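Local coordinates for protein 3-carboxy-cis,cis-muconate cycloisomerase (Acinetobacter calcoaceticus, PDB 1Q5N) that belongs to the largely helical fumarase/aspartase superfamily and is a cycloisomerase that assembles as a tetramer of identical chains, at residues V46-A51 and A100-W106; V193-G198 and Q225-H231; E265-V269 and N358-N362; E268-P272 and R287-A292; H405-S411 and L425-F429. One frame throughout, in Å; residues are numbered along the deposited sequence.

Contacts 1 and 2 lie toward one end of the elongated chain, their centres about 21 Å apart, and both touch the second subunit; contacts 3, 4 and 5 lie on the other side of the chain's centre. Contact 1 is partly buried and wholly apolar, whereas contact 2, deeper in, joins a glutamine to a tryptophan by hydrogen bonds, with waters bridging the loops beside them. Contacts 3 and 4 share E268 and V269 and both reach the third subunit: asparagine amides serve the first, a glutamate at a helix start the second. Contact 5, in the C-terminal family region, mixes a phenylalanine core with a partly exposed salt bridge and touches no other chain.

Contact 1: residues V46-A51 and A100-W106; sequences VIPQSA and AARYVHW
The turn leading into helix 49-59 packs on the loop that precedes the long helix 110-146, and the Y103 ring is the meeting place. P48, at the N-cap position of helix 49-59, lays CD over one face of the phenol ring in a CH-pi contact, 3.9 Å from the ring centroid and 17° off the normal. R102 CB, from the same loop as the ring, lies over the rim of the opposite face. I47 slides past the ring with its CG2 branch, which comes 3.4 Å from Y103 CD1 and also touches W106 CD1 at 3.8 Å; chi1 of 69° leaves CG2 anti to the carbonyl carbon, against both rings, while CG1 leads CD1 to Y103 CB. A51 CB meets Y103 CD2 at 3.6 Å, and A51 CA lies 3.8 Å from A100 CB. V46 turns CG1 anti to its backbone N (chi1 -180°) and sets it at the edge of the indole, 3.5 Å from W106 NE1. Y103 and W106, the ends of a type II turn, also pack on R385 of the second subunit. No hydrogen bond joins the two segments: Y103 meets I47, P48 and A51, W106 meets V46 and I47, and cohesion comes from shape and apolar contact.

Contact 2: residues V193-G198 and Q225-H231; sequences VAQLGG and QTACTWH
Q195 lays its amide over the W230 indole where two loops meet, one following helix 166-191 and the other preceding helix 235-261, in a largely helical lyase-family fold. Q195 NE2 sits above the centre of the indole, with amide and ring planes 36° apart. The same amide brackets the W230 backbone: W230 N donates to Q195 OE1 at 3.0 Å, in the carbonyl plane on a lone pair, while Q195 NE2 gives a weak bond to W230 O. With CG anti to the backbone N, a bend at chi2 (81°) turns the amide onto these groups. At the indole edge, W230 NE1 donates weakly to A194 O at 3.3 Å. V193 CG2 packs tightly on T226 CG2, 3.4 Å away, and also reaches W230 CZ2. H231 brings CD2 within 3.4 Å of Q195 CD, and T229 CG2 covers one face of its imidazole.

Farther out, D115 accepts from Q195 NE2 and H231 NE2 is hydrogen-bonded to D112, both aspartates from helix 110-146, while T229 OG1 bonds to G201 O. T229 N bonds to Q441 of the second subunit. Two waters complete the seam: one bridges A194 O and T226 N, and the other, doubtfully close to L196 O, donates to T229 OG1 at 2.9 Å.

Contact 3: residues E265-V269 and N358-N362; sequences EIAEV and NMHQN
N358 and N362, one helical turn apart, both set CG anti to the carbonyl carbon (chi1 -74° and -60°), and these torsions carry their amides to the backbone of 265-269. N362 ND2 gives two bonds, one to I266 O at 3.0 Å and one, nearly straight at 175°, to E268 OE2, also at 3.0 Å. Both acceptors lie in the N362 amide plane, which fixes the rotation of that amide. The carboxylate oxygen is met on its anti side, out of the carboxylate plane. N358 ND2 donates to A267 O at 2.8 Å in a more bent hydrogen bond. E268, extended beyond CG, comes from the opposite direction to N362 and passes M359, whose CG lies 3.7 Å from E268 CB. M359, also extended, ends with CE 3.8 Å from V269 CG2. A water donates to both E268 OE2 and M359 O, and R155 makes a salt bridge to E268 OE2, surroundings that would probably favour the charged form of E268. The contact thus pins the loop after helix 235-261 to helix 356-364, beside strand 151-156, whose M152 and R155 line it; E265 reaches across to R155 of the third subunit.

Contact 4: residues E268-P272 and R287-A292; sequences EVFEP and RNPVAA
F270 places CB over one face of the R287 guanidinium, 3.9 Å above its plane and toward the rim, and the E271 carbonyl oxygen also lies over the guanidinium. The ring and guanidinium planes differ by 29°, and R287 NH1 comes 3.6 Å from F270 CD2. R287 is poorly ordered, so this pairing is loosely defined; its NH2 makes a salt bridge with E353. The firmer contact is the E271 carboxylate, facing the first turn of helix 290-311. A291 N donates to OE1 of E271 at 2.8 Å, and A292 N to OE2 of E271 at 2.9 Å, each meeting its oxygen on the syn side. The first bond is nearly straight (168°), the second more bent (141°). E271 is extended beyond CG and so carries the charge to these amides, where the helix dipole would probably stabilise it. W258 NE1 bonds to OE2 as well, while P289 CB and A291 CB pack around the carboxylate. The contact joins the end of strand 269-270, paired with strand 353-354, to the start of helix 290-311, with side chains touching helices 235-261 and 323-351, and P289 and V290 packing on the fourth subunit.

Contact 5: residues H405-S411 and L425-F429; sequences HLKDIIS and LDEIF
K407 runs across the F429 ring and ends at D426, so that one side chain spans both the apolar and the charged parts of the contact. Its CB lies over the centre of the phenyl face in a CH-pi contact, 3.8 Å from the centroid and 7° off the normal. CG, anti to the backbone N (chi1 -170°), comes 3.9 Å from F429 CD1. CD passes beyond the rim of the ring, 4.0 Å from F429 CG, and the bend at chi3 (84°) then turns the chain toward D426. CE passes D426 OD1, and NZ closes a salt bridge to that oxygen at 2.8 Å, from above the carboxylate plane. A water, accepting from NZ and donating to D426 O, ties the ammonium to the helix backbone as well. I410 CG2 and L406 CG approach the F429 ring at F429 CE1 and CZ, and L425 CD1 packs 3.5 Å from S411 CB. H405, at the N-cap position of helix 406-410, takes K407 N on ND1 at 2.9 Å, fixing the lysine's start. The contact packs helix 406-410 against helix 422-428, with V375 of helix 372-383 under I410 and F429, and A395 of helix 385-402 against L406 and I410.

Contact 1: residues V46-A51 and A100-W106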
# COMPACT_ATOMS: atom_id res chain seq x y z
N VAL A 46 -29.27 14.30 -34.27
CA VAL A 46 -29.95 14.10 -33.00
C VAL A 46 -30.51 15.36 -32.32
O VAL A 46 -31.49 15.28 -31.59
CB VAL A 46 -29.06 13.31 -32.03
CG1 VAL A 46 -29.78 13.09 -30.69
CG2 VAL A 46 -28.67 11.99 -32.68
N ILE A 47 -29.90 16.52 -32.50
CA ILE A 47 -30.51 17.72 -31.92
C ILE A 47 -30.33 18.81 -32.97
O ILE A 47 -29.44 18.72 -33.82
CB ILE A 47 -29.88 18.21 -30.58
CG1 ILE A 47 -28.47 18.75 -30.81
CG2 ILE A 47 -29.97 17.10 -29.53
CD1 ILE A 47 -27.89 19.45 -29.64
N PRO A 48 -31.18 19.84 -32.93
CA PRO A 48 -31.08 20.93 -33.91
C PRO A 48 -29.81 21.73 -33.83
O PRO A 48 -29.36 22.12 -32.75
CB PRO A 48 -32.31 21.78 -33.61
CG PRO A 48 -32.56 21.53 -32.14
CD PRO A 48 -32.28 20.07 -31.97
N GLN A 49 -29.23 21.97 -35.00
CA GLN A 49 -28.01 22.73 -35.12
C GLN A 49 -28.16 24.05 -34.42
O GLN A 49 -27.18 24.64 -33.95
CB GLN A 49 -27.67 23.00 -36.58
CG GLN A 49 -26.45 23.89 -36.72
CD GLN A 49 -25.18 23.26 -36.12
OE1 GLN A 49 -24.83 22.11 -36.47
NE2 GLN A 49 -24.49 24.00 -35.22
N SER A 50 -29.39 24.52 -34.35
CA SER A 50 -29.62 25.80 -33.71
C SER A 50 -29.21 25.74 -32.23
O SER A 50 -28.45 26.58 -31.76
CB SER A 50 -31.10 26.16 -33.83
OG SER A 50 -31.61 26.65 -32.59
N ALA A 51 -29.72 24.73 -31.50
CA ALA A 51 -29.44 24.56 -30.07
C ALA A 51 -27.94 24.43 -29.80
O ALA A 51 -27.42 25.07 -28.87
CB ALA A 51 -30.19 23.35 -29.54
N ALA A 100 -32.86 26.02 -26.33
CA ALA A 100 -31.62 25.31 -26.51
C ALA A 100 -31.35 24.54 -25.20
O ALA A 100 -30.81 23.45 -25.23
CB ALA A 100 -30.49 26.29 -26.81
N ALA A 101 -31.77 25.10 -24.07
CA ALA A 101 -31.56 24.49 -22.77
C ALA A 101 -32.03 23.03 -22.63
O ALA A 101 -31.50 22.27 -21.81
CB ALA A 101 -32.21 25.35 -21.69
N ARG A 102 -33.01 22.63 -23.43
CA ARG A 102 -33.53 21.27 -23.36
C ARG A 102 -32.56 20.24 -23.86
O ARG A 102 -32.66 19.07 -23.51
CB ARG A 102 -34.83 21.17 -24.16
CG ARG A 102 -35.91 21.91 -23.46
CD ARG A 102 -37.06 22.28 -24.33
NE ARG A 102 -37.85 23.24 -23.57
CZ ARG A 102 -39.06 23.69 -23.91
NH1 ARG A 102 -39.63 23.24 -25.03
NH2 ARG A 102 -39.69 24.57 -23.14
N TYR A 103 -31.63 20.68 -24.68
CA TYR A 103 -30.67 19.78 -25.26
C TYR A 103 -29.33 19.71 -24.52
O TYR A 103 -28.41 19.02 -24.98
CB TYR A 103 -30.47 20.16 -26.73
CG TYR A 103 -31.77 20.09 -27.47
CD1 TYR A 103 -32.31 18.86 -27.86
CD2 TYR A 103 -32.50 21.26 -27.76
CE1 TYR A 103 -33.52 18.79 -28.50
CE2 TYR A 103 -33.71 21.19 -28.40
CZ TYR A 103 -34.22 19.96 -28.77
OH TYR A 103 -35.44 19.89 -29.40
N VAL A 104 -29.21 20.41 -23.39
CA VAL A 104 -27.96 20.36 -22.62
C VAL A 104 -27.86 18.98 -21.95
O VAL A 104 -28.82 18.54 -21.29
CB VAL A 104 -27.92 21.42 -21.51
CG1 VAL A 104 -26.66 21.27 -20.65
CG2 VAL A 104 -27.97 22.80 -22.12
N HIS A 105 -26.73 18.30 -22.15
CA HIS A 105 -26.48 17.01 -21.52
C HIS A 105 -27.44 15.95 -22.03
O HIS A 105 -27.80 15.03 -21.30
CB HIS A 105 -26.65 17.17 -19.99
CG HIS A 105 -26.13 16.01 -19.19
ND1 HIS A 105 -24.78 15.75 -19.04
CD2 HIS A 105 -26.77 15.08 -18.44
CE1 HIS A 105 -24.61 14.72 -18.23
NE2 HIS A 105 -25.81 14.30 -17.85
N TRP A 106 -27.85 16.10 -23.29
CA TRP A 106 -28.80 15.19 -23.92
C TRP A 106 -28.27 13.78 -24.07
O TRP A 106 -27.31 13.57 -24.79
CB TRP A 106 -29.19 15.71 -25.32
CG TRP A 106 -30.16 14.79 -25.99
CD1 TRP A 106 -29.99 14.12 -27.18
CD2 TRP A 106 -31.40 14.32 -25.44
NE1 TRP A 106 -31.04 13.25 -27.39
CE2 TRP A 106 -31.92 13.35 -26.34
CE3 TRP A 106 -32.11 14.62 -24.27
CZ2 TRP A 106 -33.13 12.67 -26.10
CZ3 TRP A 106 -33.33 13.94 -24.01
CH2 TRP A 106 -33.82 12.97 -24.93

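Contact 2: residues V193-G198 and Q225-H231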
# COMPACT_ATOMS: atom_id res chain seq x y z
N VAL A 193 -9.09 7.92 -24.74
CA VAL A 193 -10.32 7.65 -25.46
C VAL A 193 -11.45 8.35 -24.75
O VAL A 193 -11.35 8.63 -23.57
CB VAL A 193 -10.60 6.14 -25.51
CG1 VAL A 193 -9.52 5.46 -26.30
CG2 VAL A 193 -10.64 5.57 -24.08
N ALA A 194 -12.54 8.61 -25.48
CA ALA A 194 -13.72 9.29 -24.93
C ALA A 194 -14.60 8.34 -24.11
O ALA A 194 -14.50 7.12 -24.24
CB ALA A 194 -14.55 9.89 -26.07
N GLN A 195 -15.47 8.89 -23.28
CA GLN A 195 -16.41 8.04 -22.54
C GLN A 195 -17.83 8.56 -22.83
O GLN A 195 -18.16 9.71 -22.48
CB GLN A 195 -16.21 8.12 -21.00
CG GLN A 195 -17.14 7.20 -20.22
CD GLN A 195 -16.65 5.73 -20.16
OE1 GLN A 195 -16.90 4.92 -21.06
NE2 GLN A 195 -15.94 5.38 -19.08
N LEU A 196 -18.65 7.76 -23.49
CA LEU A 196 -20.05 8.18 -23.70
C LEU A 196 -20.90 6.91 -23.84
O LEU A 196 -20.90 6.23 -24.87
CB LEU A 196 -20.20 9.06 -24.95
CG LEU A 196 -21.65 9.54 -25.19
CD1 LEU A 196 -22.06 10.51 -24.10
CD2 LEU A 196 -21.77 10.23 -26.56
N GLY A 197 -21.62 6.59 -22.78
CA GLY A 197 -22.42 5.37 -22.78
C GLY A 197 -23.76 5.53 -22.08
O GLY A 197 -24.55 4.62 -22.10
N GLY A 198 -24.04 6.67 -21.46
CA GLY A 198 -25.32 6.80 -20.79
C GLY A 198 -25.42 5.97 -19.52
O GLY A 198 -24.49 5.21 -19.16
N GLN A 225 -11.92 6.26 -29.85
CA GLN A 225 -13.26 5.77 -29.60
C GLN A 225 -13.03 4.34 -29.10
O GLN A 225 -12.06 3.73 -29.49
CB GLN A 225 -14.04 5.77 -30.91
CG GLN A 225 -15.46 5.27 -30.80
CD GLN A 225 -16.17 5.18 -32.18
OE1 GLN A 225 -17.31 4.68 -32.25
NE2 GLN A 225 -15.51 5.66 -33.27
N THR A 226 -13.88 3.82 -28.24
CA THR A 226 -13.66 2.46 -27.78
C THR A 226 -14.79 1.59 -28.31
O THR A 226 -15.84 2.09 -28.64
CB THR A 226 -13.65 2.39 -26.21
OG1 THR A 226 -14.93 2.81 -25.71
CG2 THR A 226 -12.60 3.29 -25.64
N ALA A 227 -14.57 0.29 -28.38
CA ALA A 227 -15.57 -0.64 -28.86
C ALA A 227 -16.79 -0.67 -27.90
O ALA A 227 -17.93 -0.68 -28.34
CB ALA A 227 -14.95 -2.06 -28.99
N CYS A 228 -16.56 -0.71 -26.60
CA CYS A 228 -17.70 -0.72 -25.69
C CYS A 228 -17.51 0.28 -24.52
O CYS A 228 -16.40 0.74 -24.27
CB CYS A 228 -17.98 -2.15 -25.19
SG CYS A 228 -16.54 -2.83 -24.41
N THR A 229 -18.60 0.66 -23.87
CA THR A 229 -18.54 1.57 -22.75
C THR A 229 -17.57 1.03 -21.65
O THR A 229 -17.49 -0.18 -21.43
CB THR A 229 -19.94 1.75 -22.17
OG1 THR A 229 -20.81 2.19 -23.23
CG2 THR A 229 -19.94 2.80 -21.02
N TRP A 230 -16.82 1.91 -20.98
CA TRP A 230 -15.92 1.39 -19.92
C TRP A 230 -16.11 2.11 -18.57
O TRP A 230 -15.16 2.49 -17.91
CB TRP A 230 -14.45 1.41 -20.36
CG TRP A 230 -14.04 2.71 -20.93
CD1 TRP A 230 -14.42 3.23 -22.14
CD2 TRP A 230 -13.27 3.73 -20.28
NE1 TRP A 230 -13.95 4.51 -22.27
CE2 TRP A 230 -13.24 4.85 -21.15
CE3 TRP A 230 -12.62 3.81 -19.04
CZ2 TRP A 230 -12.59 6.05 -20.83
CZ3 TRP A 230 -11.96 4.99 -18.71
CH2 TRP A 230 -11.95 6.11 -19.61
N HIS A 231 -17.36 2.27 -18.17
CA HIS A 231 -17.71 2.85 -16.88
C HIS A 231 -17.17 1.97 -15.76
O HIS A 231 -16.68 2.45 -14.75
CB HIS A 231 -19.23 2.94 -16.77
CG HIS A 231 -19.83 4.05 -17.58
ND1 HIS A 231 -21.13 4.05 -18.02
CD2 HIS A 231 -19.28 5.20 -18.05
CE1 HIS A 231 -21.36 5.13 -18.74
NE2 HIS A 231 -20.25 5.85 -18.77
O HOH W 1 -15.45 5.84 -26.80
O HOH W 2 -20.25 3.89 -25.51

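Contact 3: residues E265-V269 and N358-N362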
# COMPACT_ATOMS: atom_id res chain seq x y z
N GLU A 265 30.91 13.76 4.52
CA GLU A 265 32.13 12.98 4.40
C GLU A 265 32.41 12.47 2.99
O GLU A 265 33.47 11.91 2.74
CB GLU A 265 32.10 11.77 5.39
CG GLU A 265 31.77 12.09 6.89
CD GLU A 265 30.27 12.35 7.20
OE1 GLU A 265 29.46 12.53 6.26
OE2 GLU A 265 29.89 12.37 8.40
N ILE A 266 31.47 12.62 2.06
CA ILE A 266 31.69 12.13 0.69
C ILE A 266 31.80 13.35 -0.23
O ILE A 266 32.78 13.48 -0.97
CB ILE A 266 30.55 11.18 0.31
CG1 ILE A 266 30.65 9.97 1.30
CG2 ILE A 266 30.59 10.85 -1.24
CD1 ILE A 266 29.63 8.93 1.12
N ALA A 267 30.79 14.23 -0.19
CA ALA A 267 30.83 15.50 -0.90
C ALA A 267 31.32 15.45 -2.32
O ALA A 267 32.18 16.25 -2.68
CB ALA A 267 31.73 16.46 -0.09
N GLU A 268 30.79 14.56 -3.14
CA GLU A 268 31.23 14.41 -4.51
C GLU A 268 30.37 15.16 -5.54
O GLU A 268 30.84 15.52 -6.61
CB GLU A 268 31.29 12.92 -4.87
CG GLU A 268 32.27 12.11 -4.03
CD GLU A 268 32.20 10.62 -4.36
OE1 GLU A 268 31.14 10.15 -4.84
OE2 GLU A 268 33.19 9.92 -4.15
N VAL A 269 29.11 15.40 -5.18
CA VAL A 269 28.17 16.04 -6.08
C VAL A 269 27.23 16.82 -5.21
O VAL A 269 26.88 16.37 -4.12
CB VAL A 269 27.35 14.99 -6.85
CG1 VAL A 269 26.28 15.68 -7.57
CG2 VAL A 269 28.22 14.23 -7.86
N ASN A 358 37.18 15.65 -4.40
CA ASN A 358 36.59 14.75 -3.40
C ASN A 358 36.41 13.36 -4.02
O ASN A 358 36.67 12.36 -3.36
CB ASN A 358 35.27 15.33 -2.89
CG ASN A 358 35.52 16.50 -1.95
OD1 ASN A 358 36.61 16.60 -1.41
ND2 ASN A 358 34.53 17.36 -1.74
N MET A 359 36.05 13.29 -5.30
CA MET A 359 35.93 11.98 -5.93
C MET A 359 37.28 11.28 -5.95
O MET A 359 37.38 10.06 -5.68
CB MET A 359 35.42 12.10 -7.35
CG MET A 359 33.97 12.46 -7.42
SD MET A 359 33.41 12.72 -9.15
CE MET A 359 31.58 12.75 -9.00
N HIS A 360 38.33 12.06 -6.24
CA HIS A 360 39.69 11.50 -6.30
C HIS A 360 40.09 11.04 -4.91
O HIS A 360 40.59 9.94 -4.73
CB HIS A 360 40.69 12.54 -6.82
CG HIS A 360 42.12 12.12 -6.62
ND1 HIS A 360 42.72 11.15 -7.42
CD2 HIS A 360 43.00 12.38 -5.62
CE1 HIS A 360 43.90 10.84 -6.91
NE2 HIS A 360 44.09 11.57 -5.82
N GLN A 361 39.88 11.91 -3.92
CA GLN A 361 40.15 11.56 -2.54
C GLN A 361 39.42 10.34 -2.01
O GLN A 361 40.00 9.59 -1.27
CB GLN A 361 39.76 12.68 -1.61
CG GLN A 361 40.78 13.74 -1.56
CD GLN A 361 40.90 14.32 -0.17
OE1 GLN A 361 39.97 14.16 0.67
NE2 GLN A 361 42.03 15.02 0.10
N ASN A 362 38.15 10.14 -2.35
CA ASN A 362 37.48 9.01 -1.77
C ASN A 362 38.01 7.75 -2.41
O ASN A 362 37.95 6.67 -1.79
CB ASN A 362 35.96 9.18 -1.89
CG ASN A 362 35.49 10.43 -1.17
OD1 ASN A 362 36.11 10.83 -0.15
ND2 ASN A 362 34.42 11.09 -1.69
O HOH W 3 34.88 8.50 -5.52

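Contact 4: residues E268-P272 and R287-A292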
# COMPACT_ATOMS: atom_id res chain seq x y z
N GLU A 268 30.79 14.56 -3.14
CA GLU A 268 31.23 14.41 -4.51
C GLU A 268 30.37 15.16 -5.54
O GLU A 268 30.84 15.52 -6.61
CB GLU A 268 31.29 12.92 -4.87
CG GLU A 268 32.27 12.11 -4.03
CD GLU A 268 32.20 10.62 -4.36
OE1 GLU A 268 31.14 10.15 -4.84
OE2 GLU A 268 33.19 9.92 -4.15
N VAL A 269 29.11 15.40 -5.18
CA VAL A 269 28.17 16.04 -6.08
C VAL A 269 27.23 16.82 -5.21
O VAL A 269 26.88 16.37 -4.12
CB VAL A 269 27.35 14.99 -6.85
CG1 VAL A 269 26.28 15.68 -7.57
CG2 VAL A 269 28.22 14.23 -7.86
N PHE A 270 26.81 17.99 -5.68
CA PHE A 270 25.90 18.85 -4.92
C PHE A 270 24.74 19.39 -5.73
O PHE A 270 24.85 19.64 -6.93
CB PHE A 270 26.61 20.05 -4.35
CG PHE A 270 27.63 19.70 -3.34
CD1 PHE A 270 28.91 19.31 -3.73
CD2 PHE A 270 27.32 19.75 -1.98
CE1 PHE A 270 29.87 18.95 -2.79
CE2 PHE A 270 28.27 19.39 -1.03
CZ PHE A 270 29.55 19.00 -1.44
N GLU A 271 23.64 19.61 -5.03
CA GLU A 271 22.48 20.19 -5.63
C GLU A 271 22.83 21.65 -5.90
O GLU A 271 23.62 22.21 -5.19
CB GLU A 271 21.30 20.16 -4.66
CG GLU A 271 20.51 18.89 -4.67
CD GLU A 271 19.26 18.94 -3.78
OE1 GLU A 271 18.75 20.05 -3.45
OE2 GLU A 271 18.75 17.85 -3.44
N PRO A 272 22.25 22.25 -6.95
CA PRO A 272 22.56 23.66 -7.22
C PRO A 272 22.03 24.47 -6.03
O PRO A 272 21.02 24.14 -5.41
CB PRO A 272 21.82 23.96 -8.53
CG PRO A 272 20.70 22.83 -8.60
CD PRO A 272 21.40 21.65 -8.01
N ARG A 287 24.32 23.68 3.50
CA ARG A 287 24.07 22.98 2.21
C ARG A 287 23.09 21.78 2.27
O ARG A 287 23.52 20.64 2.23
CB ARG A 287 25.41 22.51 1.60
CG ARG A 287 25.88 23.31 0.37
CD ARG A 287 24.88 23.10 -0.79
NE ARG A 287 25.10 23.89 -2.01
CZ ARG A 287 26.25 23.97 -2.68
NH1 ARG A 287 27.34 23.32 -2.27
NH2 ARG A 287 26.29 24.66 -3.82
N ASN A 288 21.77 22.02 2.34
CA ASN A 288 20.79 20.91 2.42
C ASN A 288 20.22 20.40 1.08
O ASN A 288 19.95 21.17 0.17
CB ASN A 288 19.62 21.30 3.32
CG ASN A 288 20.00 21.31 4.81
OD1 ASN A 288 21.06 20.79 5.22
ND2 ASN A 288 19.13 21.89 5.63
N PRO A 289 20.00 19.09 0.96
CA PRO A 289 19.47 18.56 -0.30
C PRO A 289 17.94 18.74 -0.35
O PRO A 289 17.16 17.80 -0.23
CB PRO A 289 19.89 17.09 -0.26
CG PRO A 289 20.72 16.94 0.99
CD PRO A 289 20.24 18.00 1.91
N VAL A 290 17.53 19.99 -0.51
CA VAL A 290 16.13 20.32 -0.58
C VAL A 290 15.40 19.62 -1.71
O VAL A 290 14.27 19.19 -1.54
CB VAL A 290 15.99 21.86 -0.71
CG1 VAL A 290 14.55 22.24 -0.90
CG2 VAL A 290 16.51 22.51 0.55
N ALA A 291 16.04 19.46 -2.86
CA ALA A 291 15.32 18.84 -3.95
C ALA A 291 15.15 17.34 -3.68
O ALA A 291 14.11 16.73 -4.02
CB ALA A 291 16.06 19.09 -5.27
N ALA A 292 16.15 16.73 -3.06
CA ALA A 292 16.06 15.30 -2.80
C ALA A 292 14.92 15.00 -1.81
O ALA A 292 14.17 14.03 -2.00
CB ALA A 292 17.42 14.76 -2.25

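Contact 5: residues H405-S411 and L425-F429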
# COMPACT_ATOMS: atom_id res chain seq x y z
N HIS A 405 50.16 1.85 1.73
CA HIS A 405 49.38 1.71 0.52
C HIS A 405 49.75 0.35 -0.11
O HIS A 405 50.91 -0.08 -0.09
CB HIS A 405 49.73 2.87 -0.43
CG HIS A 405 48.81 3.02 -1.61
ND1 HIS A 405 48.84 2.15 -2.70
CD2 HIS A 405 47.84 3.93 -1.88
CE1 HIS A 405 47.91 2.52 -3.57
NE2 HIS A 405 47.29 3.59 -3.10
N LEU A 406 48.76 -0.35 -0.66
CA LEU A 406 49.05 -1.62 -1.28
C LEU A 406 50.14 -1.50 -2.36
O LEU A 406 50.86 -2.47 -2.59
CB LEU A 406 47.77 -2.24 -1.89
CG LEU A 406 47.93 -3.63 -2.51
CD1 LEU A 406 48.31 -4.70 -1.45
CD2 LEU A 406 46.65 -4.00 -3.20
N LYS A 407 50.23 -0.36 -3.05
CA LYS A 407 51.25 -0.22 -4.10
C LYS A 407 52.66 -0.33 -3.47
O LYS A 407 53.52 -1.02 -3.99
CB LYS A 407 51.12 1.11 -4.90
CG LYS A 407 52.02 1.17 -6.16
CD LYS A 407 51.74 2.38 -7.09
CE LYS A 407 52.45 3.67 -6.67
NZ LYS A 407 51.91 4.86 -7.43
N ASP A 408 52.87 0.32 -2.34
CA ASP A 408 54.14 0.26 -1.64
C ASP A 408 54.53 -1.16 -1.31
O ASP A 408 55.70 -1.52 -1.46
CB ASP A 408 54.10 1.08 -0.37
CG ASP A 408 53.83 2.55 -0.66
OD1 ASP A 408 54.11 2.98 -1.84
OD2 ASP A 408 53.36 3.27 0.27
N ILE A 409 53.57 -1.99 -0.92
CA ILE A 409 53.89 -3.36 -0.56
C ILE A 409 54.12 -4.24 -1.79
O ILE A 409 55.09 -4.98 -1.88
CB ILE A 409 52.75 -4.00 0.29
CG1 ILE A 409 52.58 -3.24 1.59
CG2 ILE A 409 53.00 -5.48 0.47
CD1 ILE A 409 53.84 -3.04 2.38
N ILE A 410 53.23 -4.17 -2.75
CA ILE A 410 53.39 -5.02 -3.89
C ILE A 410 54.66 -4.72 -4.68
O ILE A 410 55.28 -5.64 -5.20
CB ILE A 410 52.11 -4.97 -4.78
CG1 ILE A 410 51.60 -6.40 -4.97
CG2 ILE A 410 52.39 -4.39 -6.14
CD1 ILE A 410 50.17 -6.52 -4.63
N SER A 411 55.06 -3.45 -4.73
CA SER A 411 56.25 -3.07 -5.50
C SER A 411 57.57 -3.63 -4.96
O SER A 411 58.58 -3.66 -5.69
CB SER A 411 56.38 -1.54 -5.63
OG SER A 411 56.70 -0.99 -4.37
N LEU A 425 53.80 -0.53 -12.91
CA LEU A 425 53.07 -0.71 -11.68
C LEU A 425 52.19 0.52 -11.43
O LEU A 425 51.06 0.37 -10.96
CB LEU A 425 54.01 -0.89 -10.49
CG LEU A 425 54.39 -2.32 -10.16
CD1 LEU A 425 55.00 -2.36 -8.76
CD2 LEU A 425 53.17 -3.23 -10.22
N ASP A 426 52.70 1.72 -11.70
CA ASP A 426 51.89 2.90 -11.48
C ASP A 426 50.67 2.87 -12.40
O ASP A 426 49.61 3.38 -12.04
CB ASP A 426 52.68 4.20 -11.71
CG ASP A 426 53.77 4.43 -10.67
OD1 ASP A 426 53.63 3.95 -9.51
OD2 ASP A 426 54.77 5.10 -11.00
N GLU A 427 50.80 2.28 -13.58
CA GLU A 427 49.68 2.22 -14.51
C GLU A 427 48.64 1.21 -14.05
O GLU A 427 47.45 1.45 -14.13
CB GLU A 427 50.16 1.86 -15.92
CG GLU A 427 50.90 3.00 -16.62
CD GLU A 427 50.01 4.23 -16.91
OE1 GLU A 427 49.74 5.07 -15.99
OE2 GLU A 427 49.57 4.35 -18.07
N ILE A 428 49.11 0.07 -13.58
CA ILE A 428 48.23 -0.95 -13.06
C ILE A 428 47.40 -0.40 -11.88
O ILE A 428 46.24 -0.73 -11.73
CB ILE A 428 49.07 -2.20 -12.69
CG1 ILE A 428 49.27 -3.02 -13.98
CG2 ILE A 428 48.37 -3.06 -11.64
CD1 ILE A 428 50.59 -3.77 -14.02
N PHE A 429 47.96 0.49 -11.08
CA PHE A 429 47.23 1.06 -9.95
C PHE A 429 46.33 2.28 -10.22
O PHE A 429 45.73 2.79 -9.28
CB PHE A 429 48.20 1.39 -8.79
CG PHE A 429 48.44 0.23 -7.86
CD1 PHE A 429 49.32 -0.79 -8.21
CD2 PHE A 429 47.74 0.13 -6.65
CE1 PHE A 429 49.50 -1.90 -7.37
CE2 PHE A 429 47.90 -0.96 -5.80
CZ PHE A 429 48.78 -1.98 -6.15
O HOH W 4 49.61 4.70 -9.46